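Local coordinates for protein aminotransferase class-III (Sphaerobacter thermophilus DSM 20745, PDB 6K8H) that belongs to the class-III aminotransferases, enzymes of the pyridoxal-phosphate-dependent transferase fold, and holds (5-hydroxy-4,6-dimethylpyridin-3-yl)methyl dihydrogen phosphate in its pocket, at residues V163-S168 with T180-G185; L197-I202 with Y231-A236; F374-H379 with P415-C420. All blocks are in the same frame, centred on the assembly; numbering follows the deposited sequence.

Interaction 1 (V163-S168 with T180-G185); sequences VSTQSS and TPYTGG
Thr165 lies on the ring of Tyr182 and Ser164 is bonded through its backbone to Thr180 in a loop-to-loop contact that closes part of the long irregular excursion between helix 159-162 and helix 188-192. Thr165 CB stands 3.8 Å from the centroid of the Tyr182 ring and 14° off its normal, a CH-pi contact over one face. The threonine methyl points directly away from its own backbone N (chi1, measured to OG1, is -66°) and runs on over the far half of the ring, with CG2 3.9 Å from Tyr182 CE1. Its hydroxyl is used elsewhere, in a hydrogen bond to Glu162 O at the end of the preceding helix.

The main-chain link is a single bond: Ser164 N donates to Thr180 O at 2.8 Å, with the donor in the carbonyl plane. Ser164 has a left-handed backbone conformation here, and its OG comes 2.9 Å from Thr180 N. The hydroxyls of Ser164 and Thr180 both hydrogen-bond to Val178 O, so both segments share one acceptor in the intervening loop. Thr180 OG1 also sits 3.5 Å from Ser168 CB.

In the large domain of the fold type I architecture, this excursion joins the neighbouring parallel strands 146-150 and 194-197 of the seven-stranded sheet. Val163 packs on Val194 at the sheet edge and on helix 188-192, while Thr165 touches Tyr154, a residue of the ligand pocket. Tyr182 packs against Pro313 of the second subunit, so the contact also reaches the dimer interface. Between Gln166 and Pro181, a water accepts from Gln166 N at 3.1 Å and gives a weak bond to Pro181 O at 3.3 Å.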
ATOM      1  N   VAL B 163      -8.749  -5.046  14.162  1.00  7.37           N
ATOM      2  CA  VAL B 163      -9.250  -5.701  15.372  1.00  9.49           C
ATOM      3  C   VAL B 163     -10.768  -5.830  15.286  1.00  7.96           C
ATOM      4  O   VAL B 163     -11.461  -4.883  14.907  1.00  8.17           O
ATOM      5  CB  VAL B 163      -8.819  -4.918  16.626  1.00  8.27           C
ATOM      6  CG1 VAL B 163      -9.661  -5.331  17.837  1.00 11.75           C
ATOM      7  CG2 VAL B 163      -7.348  -5.134  16.921  1.00  7.84           C
ATOM      8  N   SER B 164     -11.287  -7.027  15.583  1.00  9.28           N
ATOM      9  CA  SER B 164     -12.728  -7.298  15.562  1.00  9.76           C
ATOM     10  C   SER B 164     -13.343  -7.121  14.170  1.00 10.92           C
ATOM     11  O   SER B 164     -14.527  -6.796  14.051  1.00 12.12           O
ATOM     12  CB  SER B 164     -13.490  -6.451  16.593  1.00  9.93           C
ATOM     13  OG  SER B 164     -13.139  -6.818  17.914  1.00  8.36           O
ATOM     14  N   THR B 165     -12.566  -7.324  13.098  1.00  9.65           N
ATOM     15  CA  THR B 165     -13.170  -7.315  11.763  1.00 10.77           C
ATOM     16  C   THR B 165     -14.269  -8.372  11.669  1.00  8.97           C
ATOM     17  O   THR B 165     -15.323  -8.142  11.067  1.00  8.69           O
ATOM     18  CB  THR B 165     -12.117  -7.558  10.682  1.00 10.56           C
ATOM     19  OG1 THR B 165     -11.193  -6.469  10.645  1.00  8.26           O
ATOM     20  CG2 THR B 165     -12.791  -7.690   9.316  1.00 10.88           C
ATOM     21  N   GLN B 166     -14.040  -9.527  12.274  1.00  9.83           N
ATOM     22  CA  GLN B 166     -15.082 -10.513  12.513  1.00 14.26           C
ATOM     23  C   GLN B 166     -15.440 -10.450  13.992  1.00 14.52           C
ATOM     24  O   GLN B 166     -14.590 -10.710  14.852  1.00 17.46           O
ATOM     25  CB  GLN B 166     -14.620 -11.915  12.106  1.00 18.18           C
ATOM     26  CG  GLN B 166     -15.377 -13.019  12.799  1.00 26.31           C
ATOM     27  CD  GLN B 166     -15.406 -14.297  12.003  1.00 39.19           C
ATOM     28  OE1 GLN B 166     -14.982 -14.330  10.845  1.00 49.41           O
ATOM     29  NE2 GLN B 166     -15.908 -15.366  12.621  1.00 34.89           N
ATOM     30  N   SER B 167     -16.678 -10.069  14.285  1.00  9.96           N
ATOM     31  CA  SER B 167     -17.144 -10.015  15.665  1.00 13.19           C
ATOM     32  C   SER B 167     -17.020 -11.392  16.324  1.00 13.31           C
ATOM     33  O   SER B 167     -17.195 -12.432  15.681  1.00 13.61           O
ATOM     34  CB  SER B 167     -18.593  -9.524  15.720  1.00 15.43           C
ATOM     35  OG  SER B 167     -19.017  -9.369  17.060  1.00 13.17           O
ATOM     36  N   SER B 168     -16.687 -11.385  17.623  1.00 11.98           N
ATOM     37  CA  SER B 168     -16.831 -12.592  18.435  1.00 17.13           C
ATOM     38  C   SER B 168     -18.237 -13.170  18.379  1.00 19.15           C
ATOM     39  O   SER B 168     -18.414 -14.380  18.559  1.00 20.42           O
ATOM     40  CB  SER B 168     -16.413 -12.304  19.879  1.00 17.61           C
ATOM     41  OG  SER B 168     -17.455 -11.676  20.603  1.00 15.63           O
ATOM     42  N   THR B 180     -11.471  -8.671  19.400  1.00 10.62           N
ATOM     43  CA  THR B 180     -11.107 -10.050  19.005  1.00 14.30           C
ATOM     44  C   THR B 180     -10.051 -10.024  17.904  1.00 15.04           C
ATOM     45  O   THR B 180     -10.120  -9.158  17.016  1.00 11.54           O
ATOM     46  CB  THR B 180     -12.342 -10.832  18.543  1.00 15.44           C
ATOM     47  OG1 THR B 180     -13.464 -10.443  19.333  1.00 26.00           O
ATOM     48  CG2 THR B 180     -12.159 -12.326  18.660  1.00 13.09           C
ATOM     49  N   PRO B 181      -9.102 -10.973  17.905  1.00 10.45           N
ATOM     50  CA  PRO B 181      -8.060 -10.986  16.873  1.00 13.84           C
ATOM     51  C   PRO B 181      -8.620 -11.374  15.515  1.00 14.01           C
ATOM     52  O   PRO B 181      -9.419 -12.303  15.387  1.00 14.32           O
ATOM     53  CB  PRO B 181      -7.072 -12.040  17.378  1.00 12.65           C
ATOM     54  CG  PRO B 181      -7.890 -12.946  18.208  1.00 16.72           C
ATOM     55  CD  PRO B 181      -8.968 -12.100  18.842  1.00 17.05           C
ATOM     56  N   TYR B 182      -8.146 -10.680  14.491  1.00  8.80           N
ATOM     57  CA  TYR B 182      -8.448 -11.042  13.113  1.00 12.70           C
ATOM     58  C   TYR B 182      -7.304 -11.797  12.452  1.00 12.33           C
ATOM     59  O   TYR B 182      -7.540 -12.549  11.502  1.00 13.22           O
ATOM     60  CB  TYR B 182      -8.776  -9.774  12.301  1.00 11.32           C
ATOM     61  CG  TYR B 182      -9.249 -10.027  10.882  1.00 12.11           C
ATOM     62  CD1 TYR B 182     -10.354 -10.835  10.631  1.00 11.79           C
ATOM     63  CD2 TYR B 182      -8.601  -9.443   9.800  1.00 12.24           C
ATOM     64  CE1 TYR B 182     -10.788 -11.070   9.341  1.00 17.14           C
ATOM     65  CE2 TYR B 182      -9.024  -9.676   8.511  1.00 16.18           C
ATOM     66  CZ  TYR B 182     -10.121 -10.491   8.289  1.00 14.75           C
ATOM     67  OH  TYR B 182     -10.549 -10.728   7.010  1.00 19.71           O
ATOM     68  N   THR B 183      -6.077 -11.625  12.938  1.00 13.24           N
ATOM     69  CA  THR B 183      -4.909 -12.315  12.410  1.00 10.95           C
ATOM     70  C   THR B 183      -4.259 -13.113  13.539  1.00 14.92           C
ATOM     71  O   THR B 183      -4.409 -12.785  14.721  1.00 11.98           O
ATOM     72  CB  THR B 183      -3.923 -11.312  11.783  1.00 11.10           C
ATOM     73  OG1 THR B 183      -2.853 -12.004  11.116  1.00 13.04           O
ATOM     74  CG2 THR B 183      -3.349 -10.386  12.847  1.00  9.58           C
ATOM     75  N   GLY B 184      -3.560 -14.185  13.177  1.00 13.93           N
ATOM     76  CA  GLY B 184      -2.948 -15.031  14.191  1.00 13.59           C
ATOM     77  C   GLY B 184      -1.801 -14.325  14.900  1.00 13.03           C
ATOM     78  O   GLY B 184      -1.056 -13.545  14.307  1.00 11.57           O
ATOM     79  N   GLY B 185      -1.665 -14.609  16.197  1.00 12.17           N
ATOM     80  CA  GLY B 185      -0.587 -14.032  16.973  1.00 12.30           C
ATOM     81  C   GLY B 185      -0.735 -12.563  17.297  1.00 13.66           C
ATOM     82  O   GLY B 185       0.267 -11.919  17.606  1.00 10.21           O
TER
HETATM   83  O   HOH W   1     -11.734 -10.370  14.112  1.00  9.84           O

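Interaction 2 (L197-I202 with Y231-A236)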
ATOM      1  N   LEU B 197     -16.719  -0.506  19.474  1.00  9.26           N
ATOM      2  CA  LEU B 197     -18.011   0.134  19.649  1.00  9.75           C
ATOM      3  C   LEU B 197     -19.099  -0.617  18.896  1.00  8.94           C
ATOM      4  O   LEU B 197     -18.826  -1.342  17.934  1.00 10.29           O
ATOM      5  CB  LEU B 197     -17.967   1.587  19.156  1.00  7.07           C
ATOM      6  CG  LEU B 197     -16.779   2.451  19.595  1.00  8.42           C
ATOM      7  CD1 LEU B 197     -16.722   3.722  18.773  1.00 11.01           C
ATOM      8  CD2 LEU B 197     -16.886   2.771  21.067  1.00  9.83           C
ATOM      9  N   PRO B 198     -20.360  -0.472  19.320  1.00  9.15           N
ATOM     10  CA  PRO B 198     -21.474  -1.097  18.583  1.00  7.76           C
ATOM     11  C   PRO B 198     -22.075  -0.198  17.505  1.00 10.77           C
ATOM     12  O   PRO B 198     -22.619   0.873  17.818  1.00  9.52           O
ATOM     13  CB  PRO B 198     -22.496  -1.394  19.690  1.00 13.12           C
ATOM     14  CG  PRO B 198     -22.230  -0.339  20.748  1.00 11.63           C
ATOM     15  CD  PRO B 198     -20.762   0.045  20.640  1.00 10.27           C
ATOM     16  N   PHE B 199     -22.003  -0.624  16.236  1.00  6.43           N
ATOM     17  CA  PHE B 199     -22.499   0.213  15.144  1.00 10.34           C
ATOM     18  C   PHE B 199     -24.004   0.437  15.296  1.00 11.66           C
ATOM     19  O   PHE B 199     -24.753  -0.483  15.633  1.00 10.40           O
ATOM     20  CB  PHE B 199     -22.169  -0.434  13.790  1.00  7.57           C
ATOM     21  CG  PHE B 199     -22.340   0.484  12.595  1.00 10.20           C
ATOM     22  CD1 PHE B 199     -21.355   1.407  12.256  1.00 10.57           C
ATOM     23  CD2 PHE B 199     -23.483   0.420  11.812  1.00  8.20           C
ATOM     24  CE1 PHE B 199     -21.493   2.240  11.147  1.00  7.95           C
ATOM     25  CE2 PHE B 199     -23.628   1.261  10.710  1.00 10.57           C
ATOM     26  CZ  PHE B 199     -22.630   2.173  10.383  1.00  9.49           C
ATOM     27  N   ASN B 200     -24.438   1.689  15.105  1.00 11.64           N
ATOM     28  CA  ASN B 200     -25.862   2.066  15.155  1.00 13.72           C
ATOM     29  C   ASN B 200     -26.493   1.823  16.528  1.00 16.18           C
ATOM     30  O   ASN B 200     -27.706   1.613  16.645  1.00 15.49           O
ATOM     31  CB  ASN B 200     -26.681   1.346  14.075  1.00  9.64           C
ATOM     32  CG  ASN B 200     -26.886   2.197  12.843  1.00 12.96           C
ATOM     33  OD1 ASN B 200     -26.945   3.423  12.928  1.00 11.85           O
ATOM     34  ND2 ASN B 200     -26.993   1.551  11.684  1.00 10.65           N
ATOM     35  N   ASP B 201     -25.684   1.842  17.582  1.00 13.97           N
ATOM     36  CA  ASP B 201     -26.165   1.739  18.956  1.00 15.72           C
ATOM     37  C   ASP B 201     -25.529   2.928  19.677  1.00 15.54           C
ATOM     38  O   ASP B 201     -24.408   2.837  20.192  1.00 11.97           O
ATOM     39  CB  ASP B 201     -25.788   0.369  19.544  1.00 15.83           C
ATOM     40  CG  ASP B 201     -25.976   0.281  21.052  1.00 18.61           C
ATOM     41  OD1 ASP B 201     -26.386   1.270  21.698  1.00 20.71           O
ATOM     42  OD2 ASP B 201     -25.694  -0.812  21.591  1.00 21.11           O
ATOM     43  N   ILE B 202     -26.236   4.061  19.687  1.00 15.76           N
ATOM     44  CA  ILE B 202     -25.595   5.289  20.147  1.00 13.67           C
ATOM     45  C   ILE B 202     -25.368   5.250  21.654  1.00 12.57           C
ATOM     46  O   ILE B 202     -24.393   5.817  22.152  1.00 11.25           O
ATOM     47  CB  ILE B 202     -26.401   6.531  19.714  1.00 16.67           C
ATOM     48  CG1 ILE B 202     -25.617   7.824  20.008  1.00 15.00           C
ATOM     49  CG2 ILE B 202     -27.756   6.573  20.397  1.00 13.19           C
ATOM     50  CD1 ILE B 202     -24.199   7.837  19.451  1.00 12.97           C
ATOM     51  N   TYR B 231     -26.133  -1.367   5.565  1.00  7.91           N
ATOM     52  CA  TYR B 231     -27.150  -0.526   6.171  1.00 12.21           C
ATOM     53  C   TYR B 231     -26.450   0.659   6.817  1.00 12.76           C
ATOM     54  O   TYR B 231     -25.600   0.459   7.697  1.00  9.72           O
ATOM     55  CB  TYR B 231     -27.971  -1.303   7.198  1.00 12.15           C
ATOM     56  CG  TYR B 231     -29.045  -0.476   7.844  1.00 12.44           C
ATOM     57  CD1 TYR B 231     -30.231  -0.199   7.180  1.00 17.42           C
ATOM     58  CD2 TYR B 231     -28.863   0.049   9.113  1.00 15.50           C
ATOM     59  CE1 TYR B 231     -31.215   0.570   7.778  1.00 21.81           C
ATOM     60  CE2 TYR B 231     -29.829   0.810   9.713  1.00 13.43           C
ATOM     61  CZ  TYR B 231     -31.003   1.070   9.045  1.00 17.50           C
ATOM     62  OH  TYR B 231     -31.961   1.837   9.665  1.00 17.77           O
ATOM     63  N   PRO B 232     -26.767   1.888   6.413  1.00 12.72           N
ATOM     64  CA  PRO B 232     -25.950   3.041   6.806  1.00 10.95           C
ATOM     65  C   PRO B 232     -26.097   3.410   8.273  1.00 11.93           C
ATOM     66  O   PRO B 232     -27.071   3.064   8.948  1.00 12.96           O
ATOM     67  CB  PRO B 232     -26.472   4.173   5.912  1.00 14.86           C
ATOM     68  CG  PRO B 232     -27.278   3.506   4.834  1.00 13.26           C
ATOM     69  CD  PRO B 232     -27.789   2.234   5.411  1.00 13.52           C
ATOM     70  N   ALA B 233     -25.075   4.114   8.769  1.00 12.38           N
ATOM     71  CA  ALA B 233     -25.182   4.791  10.053  1.00 10.83           C
ATOM     72  C   ALA B 233     -26.405   5.702  10.043  1.00 14.64           C
ATOM     73  O   ALA B 233     -26.597   6.499   9.114  1.00  9.70           O
ATOM     74  CB  ALA B 233     -23.906   5.599  10.331  1.00  9.35           C
ATOM     75  N   GLU B 234     -27.259   5.552  11.068  1.00 12.88           N
ATOM     76  CA  GLU B 234     -28.487   6.329  11.115  1.00 13.14           C
ATOM     77  C   GLU B 234     -28.181   7.774  11.521  1.00 16.01           C
ATOM     78  O   GLU B 234     -27.222   8.030  12.256  1.00 13.63           O
ATOM     79  CB  GLU B 234     -29.488   5.678  12.076  1.00 13.94           C
ATOM     80  CG  GLU B 234     -30.026   4.351  11.522  1.00 19.23           C
ATOM     81  CD  GLU B 234     -30.929   3.575  12.486  1.00 24.17           C
ATOM     82  OE1 GLU B 234     -30.827   3.771  13.720  1.00 31.78           O
ATOM     83  OE2 GLU B 234     -31.738   2.746  11.996  1.00 21.31           O
ATOM     84  N   PRO B 235     -28.977   8.736  11.036  1.00 19.72           N
ATOM     85  CA  PRO B 235     -28.587  10.154  11.189  1.00 19.50           C
ATOM     86  C   PRO B 235     -28.413  10.605  12.631  1.00 17.48           C
ATOM     87  O   PRO B 235     -27.407  11.268  12.939  1.00 18.59           O
ATOM     88  CB  PRO B 235     -29.728  10.906  10.484  1.00 23.96           C
ATOM     89  CG  PRO B 235     -30.263   9.920   9.474  1.00 24.92           C
ATOM     90  CD  PRO B 235     -30.124   8.562  10.119  1.00 20.50           C
ATOM     91  N   ALA B 236     -29.333  10.245  13.533  1.00 17.66           N
ATOM     92  CA  ALA B 236     -29.191  10.647  14.934  1.00 22.72           C
ATOM     93  C   ALA B 236     -27.923  10.066  15.557  1.00 18.94           C
ATOM     94  O   ALA B 236     -27.210  10.759  16.298  1.00 17.95           O
ATOM     95  CB  ALA B 236     -30.422  10.213  15.732  1.00 23.03           C
TER
HETATM   96  O   HOH W   2     -28.775   3.930  15.101  1.00 20.10           O
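Asn200 grips the backbone of 231-236 with both ends of its amide, reaching from a type II beta turn, Pro198 to Asp201, into the approach to helix 235-248 in the large domain of this fold type I protein. Its OD1 accepts from Glu234 N at 2.8 Å, on a lone pair in the carbonyl plane and nearly straight at 166°. The other end, ND2, donates to Pro232 O at 3.1 Å; that oxygen lies in the plane of the asparagine amide, although ND2 stands well above the carbonyl plane of the proline. Two bonds to alternate residues fix the rotation of the amide; chi1, at -97°, lies well away from a staggered value.

Asn200 ND2 also meets the edge of the Tyr231 ring, 3.5 Å from CD2, with amide and ring planes 60° apart. Beside it the Phe199 ring turns its CE2-CZ end to the same segment: its CZ is 3.7 Å from Ala233 CB, and Pro232 C lies at its edge. Pro225 and Leu228 pack against this phenylalanine as well.

Further out, each segment leads into a helix. Asp201 is the N-cap of helix 202-211, its OD1 bonded to Gly204 N, and Glu234 occupies the N-cap position of helix 235-248. A water lies 2.9 Å from Asn200 OD1, on the way to the Glu234 carboxylate. That carboxylate is tied back to its own segment: Tyr231 OH donates in the plane of its ring to the anti lone pair of Glu234 OE2, at 2.5 Å.

Interaction 3 (F374-H379 with P415-C420); sequences FHIHLH and PALFGC
The ring of Phe374 lies over Gly419, and the ring of His375 over the root of Phe418, on the two faces of an antiparallel strand pair. Phe374 sets CG between its backbone N and carbonyl carbon (chi1 65°). This folds the ring back across the neighbouring strand, where Gly419 CA makes a CH-pi contact 4.0 Å from its centroid. Having no side chain on that face, Gly419 lets the ring settle directly on its backbone, with CE2 3.5 Å from Gly419 C. Phe433 meets the Phe374 ring edge-to-face from beyond the contact.

The backbones beneath form a hydrogen-bonded pair, with Phe374 N to Gly419 O at 3.0 Å and Gly419 N to Phe374 O at 2.9 Å. His375 and Phe418 are the next, non-hydrogen-bonded pair, and Ile376 N then bonds to Leu417 O. These strands, with 366-370, make up the three-stranded antiparallel sheet of the C-terminal small domain, against which helix 337-361 packs through Phe374 and Ile376.

His375 directs its imidazole away from its backbone N (chi1 -156°), over Phe418 CB, which lies 4.2 Å from the ring centroid. His377 CE1 approaches the opposite face near its rim, so both faces have a neighbour. Its rotation is set by ND1 of His375, which donates in the ring plane to Ile376 O at 3.1 Å, and CE1 of the same ring comes 3.2 Å from Ala416 O. One water donates to both Ile376 O and Ala416 O, bridging the two segments just beyond the paired residues. There Leu417, in a left-handed conformation, brings its CB to 3.9 Å from Ile376 CB. Phe418 itself touches Arg226 of the ligand pocket.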
ATOM      1  N   PHE B 374     -25.495  -2.100  -3.719  1.00 11.27           N
ATOM      2  CA  PHE B 374     -26.660  -2.834  -3.231  1.00  8.97           C
ATOM      3  C   PHE B 374     -26.214  -4.118  -2.540  1.00  9.44           C
ATOM      4  O   PHE B 374     -25.124  -4.642  -2.789  1.00 10.84           O
ATOM      5  CB  PHE B 374     -27.645  -3.135  -4.369  1.00 10.31           C
ATOM      6  CG  PHE B 374     -27.100  -4.068  -5.417  1.00  8.64           C
ATOM      7  CD1 PHE B 374     -27.229  -5.439  -5.273  1.00 10.21           C
ATOM      8  CD2 PHE B 374     -26.470  -3.574  -6.545  1.00  9.16           C
ATOM      9  CE1 PHE B 374     -26.728  -6.299  -6.221  1.00  9.56           C
ATOM     10  CE2 PHE B 374     -25.972  -4.423  -7.499  1.00  8.57           C
ATOM     11  CZ  PHE B 374     -26.098  -5.784  -7.343  1.00 14.41           C
ATOM     12  N   HIS B 375     -27.091  -4.631  -1.679  1.00  8.56           N
ATOM     13  CA  HIS B 375     -26.847  -5.857  -0.914  1.00 10.17           C
ATOM     14  C   HIS B 375     -28.166  -6.614  -0.813  1.00 10.05           C
ATOM     15  O   HIS B 375     -29.144  -6.081  -0.270  1.00  7.62           O
ATOM     16  CB  HIS B 375     -26.300  -5.528   0.487  1.00  7.90           C
ATOM     17  CG  HIS B 375     -25.512  -6.637   1.125  1.00  9.68           C
ATOM     18  ND1 HIS B 375     -25.911  -7.958   1.090  1.00  8.71           N
ATOM     19  CD2 HIS B 375     -24.355  -6.615   1.829  1.00 12.25           C
ATOM     20  CE1 HIS B 375     -25.034  -8.702   1.740  1.00 10.02           C
ATOM     21  NE2 HIS B 375     -24.072  -7.915   2.191  1.00 10.00           N
ATOM     22  N   ILE B 376     -28.203  -7.842  -1.362  1.00  9.13           N
ATOM     23  CA  ILE B 376     -29.365  -8.724  -1.243  1.00  8.63           C
ATOM     24  C   ILE B 376     -29.255  -9.515   0.053  1.00 11.10           C
ATOM     25  O   ILE B 376     -28.174  -9.984   0.423  1.00 11.88           O
ATOM     26  CB  ILE B 376     -29.481  -9.668  -2.451  1.00  9.55           C
ATOM     27  CG1 ILE B 376     -29.354  -8.896  -3.768  1.00  9.04           C
ATOM     28  CG2 ILE B 376     -30.804 -10.421  -2.402  1.00 10.01           C
ATOM     29  CD1 ILE B 376     -29.337  -9.804  -5.001  1.00  9.62           C
ATOM     30  N   HIS B 377     -30.371  -9.653   0.756  1.00  7.39           N
ATOM     31  CA  HIS B 377     -30.451 -10.402   1.997  1.00  9.61           C
ATOM     32  C   HIS B 377     -31.580 -11.408   1.880  1.00 10.57           C
ATOM     33  O   HIS B 377     -32.683 -11.047   1.450  1.00 10.99           O
ATOM     34  CB  HIS B 377     -30.722  -9.461   3.167  1.00  8.59           C
ATOM     35  CG  HIS B 377     -29.763  -8.315   3.252  1.00 11.66           C
ATOM     36  ND1 HIS B 377     -28.491  -8.448   3.767  1.00 10.65           N
ATOM     37  CD2 HIS B 377     -29.892  -7.016   2.896  1.00  9.98           C
ATOM     38  CE1 HIS B 377     -27.879  -7.276   3.733  1.00 10.27           C
ATOM     39  NE2 HIS B 377     -28.704  -6.392   3.200  1.00 13.11           N
ATOM     40  N   LEU B 378     -31.316 -12.653   2.274  1.00  9.12           N
ATOM     41  CA  LEU B 378     -32.324 -13.714   2.216  1.00 11.86           C
ATOM     42  C   LEU B 378     -32.944 -13.972   3.584  1.00 11.79           C
ATOM     43  O   LEU B 378     -33.212 -15.114   3.978  1.00 10.80           O
ATOM     44  CB  LEU B 378     -31.728 -14.981   1.612  1.00 10.61           C
ATOM     45  CG  LEU B 378     -31.189 -14.675   0.210  1.00 10.95           C
ATOM     46  CD1 LEU B 378     -30.775 -15.940  -0.513  1.00 12.13           C
ATOM     47  CD2 LEU B 378     -32.215 -13.905  -0.624  1.00 12.47           C
ATOM     48  N   HIS B 379     -33.156 -12.888   4.329  1.00 11.69           N
ATOM     49  CA  HIS B 379     -33.852 -12.899   5.604  1.00 12.23           C
ATOM     50  C   HIS B 379     -34.519 -11.540   5.764  1.00 11.63           C
ATOM     51  O   HIS B 379     -34.292 -10.622   4.974  1.00  9.82           O
ATOM     52  CB  HIS B 379     -32.897 -13.191   6.762  1.00  8.62           C
ATOM     53  CG  HIS B 379     -31.858 -12.131   6.939  1.00  8.56           C
ATOM     54  ND1 HIS B 379     -32.140 -10.905   7.507  1.00  9.51           N
ATOM     55  CD2 HIS B 379     -30.546 -12.101   6.606  1.00 11.38           C
ATOM     56  CE1 HIS B 379     -31.041 -10.167   7.522  1.00 11.82           C
ATOM     57  NE2 HIS B 379     -30.061 -10.868   6.978  1.00  7.93           N
ATOM     58  N   PRO B 415     -19.776 -13.327  -2.932  1.00 10.88           N
ATOM     59  CA  PRO B 415     -20.481 -14.402  -2.213  1.00 11.62           C
ATOM     60  C   PRO B 415     -21.559 -13.902  -1.265  1.00 10.80           C
ATOM     61  O   PRO B 415     -22.535 -14.622  -1.031  1.00 12.81           O
ATOM     62  CB  PRO B 415     -19.354 -15.108  -1.456  1.00 13.39           C
ATOM     63  CG  PRO B 415     -18.137 -14.866  -2.307  1.00 19.22           C
ATOM     64  CD  PRO B 415     -18.308 -13.487  -2.884  1.00 13.19           C
ATOM     65  N   ALA B 416     -21.435 -12.688  -0.721  1.00 10.15           N
ATOM     66  CA  ALA B 416     -22.466 -12.192   0.180  1.00 10.39           C
ATOM     67  C   ALA B 416     -23.686 -11.664  -0.564  1.00 10.20           C
ATOM     68  O   ALA B 416     -24.697 -11.365   0.080  1.00  5.57           O
ATOM     69  CB  ALA B 416     -21.894 -11.087   1.089  1.00 11.07           C
ATOM     70  N   LEU B 417     -23.631 -11.606  -1.901  1.00 10.45           N
ATOM     71  CA  LEU B 417     -24.624 -10.926  -2.735  1.00  9.47           C
ATOM     72  C   LEU B 417     -24.592  -9.416  -2.496  1.00  7.78           C
ATOM     73  O   LEU B 417     -25.607  -8.724  -2.621  1.00  8.57           O
ATOM     74  CB  LEU B 417     -26.043 -11.501  -2.551  1.00  6.55           C
ATOM     75  CG  LEU B 417     -26.158 -13.027  -2.655  1.00  7.70           C
ATOM     76  CD1 LEU B 417     -27.601 -13.486  -2.571  1.00  9.32           C
ATOM     77  CD2 LEU B 417     -25.498 -13.582  -3.925  1.00  7.81           C
ATOM     78  N   PHE B 418     -23.373  -8.936  -2.263  1.00  9.10           N
ATOM     79  CA  PHE B 418     -23.082  -7.487  -2.234  1.00  7.38           C
ATOM     80  C   PHE B 418     -22.617  -7.174  -3.658  1.00  9.28           C
ATOM     81  O   PHE B 418     -21.773  -7.900  -4.175  1.00  8.62           O
ATOM     82  CB  PHE B 418     -21.965  -7.157  -1.249  1.00  7.93           C
ATOM     83  CG  PHE B 418     -21.377  -5.786  -1.463  1.00 11.34           C
ATOM     84  CD1 PHE B 418     -22.121  -4.652  -1.194  1.00  7.95           C
ATOM     85  CD2 PHE B 418     -20.091  -5.632  -1.955  1.00 10.20           C
ATOM     86  CE1 PHE B 418     -21.582  -3.391  -1.387  1.00 11.19           C
ATOM     87  CE2 PHE B 418     -19.557  -4.370  -2.152  1.00  9.04           C
ATOM     88  CZ  PHE B 418     -20.305  -3.252  -1.871  1.00 11.50           C
ATOM     89  N   GLY B 419     -23.168  -6.134  -4.270  1.00  8.23           N
ATOM     90  CA  GLY B 419     -22.806  -5.823  -5.636  1.00 10.90           C
ATOM     91  C   GLY B 419     -22.808  -4.333  -5.910  1.00 10.05           C
ATOM     92  O   GLY B 419     -23.275  -3.517  -5.106  1.00 10.81           O
ATOM     93  N   CYS B 420     -22.240  -3.985  -7.061  1.00  8.55           N
ATOM     94  CA  CYS B 420     -22.106  -2.594  -7.471  1.00 11.01           C
ATOM     95  C   CYS B 420     -22.326  -2.483  -8.976  1.00  9.13           C
ATOM     96  O   CYS B 420     -22.000  -3.388  -9.751  1.00  7.40           O
ATOM     97  CB  CYS B 420     -20.756  -1.991  -7.059  1.00  7.73           C
ATOM     98  SG  CYS B 420     -19.319  -2.813  -7.790  1.00 11.71           S
TER
HETATM   99  O   HOH W   3     -27.285 -12.402   0.832  1.00 14.53           O

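Along the chain the three contacts follow one another in series; none nests within or crosses another. Interaction 1 closes an 11-residue loop that is neither helix nor strand, on the way to edge strand 194-197 of the large sheet. Interaction 2 begins at the end of that same strand and closes 28 residues containing helix 202-211 and strand 216-221, delivering the chain to helix 235-248. Much later, interaction 3 closes 35 residues that include helix 393-408 and completes the small C-terminal sheet. The contacts do not touch: nearest atoms are about 7 Å apart between interactions 1 and 2, and about 6 Å between 2 and 3.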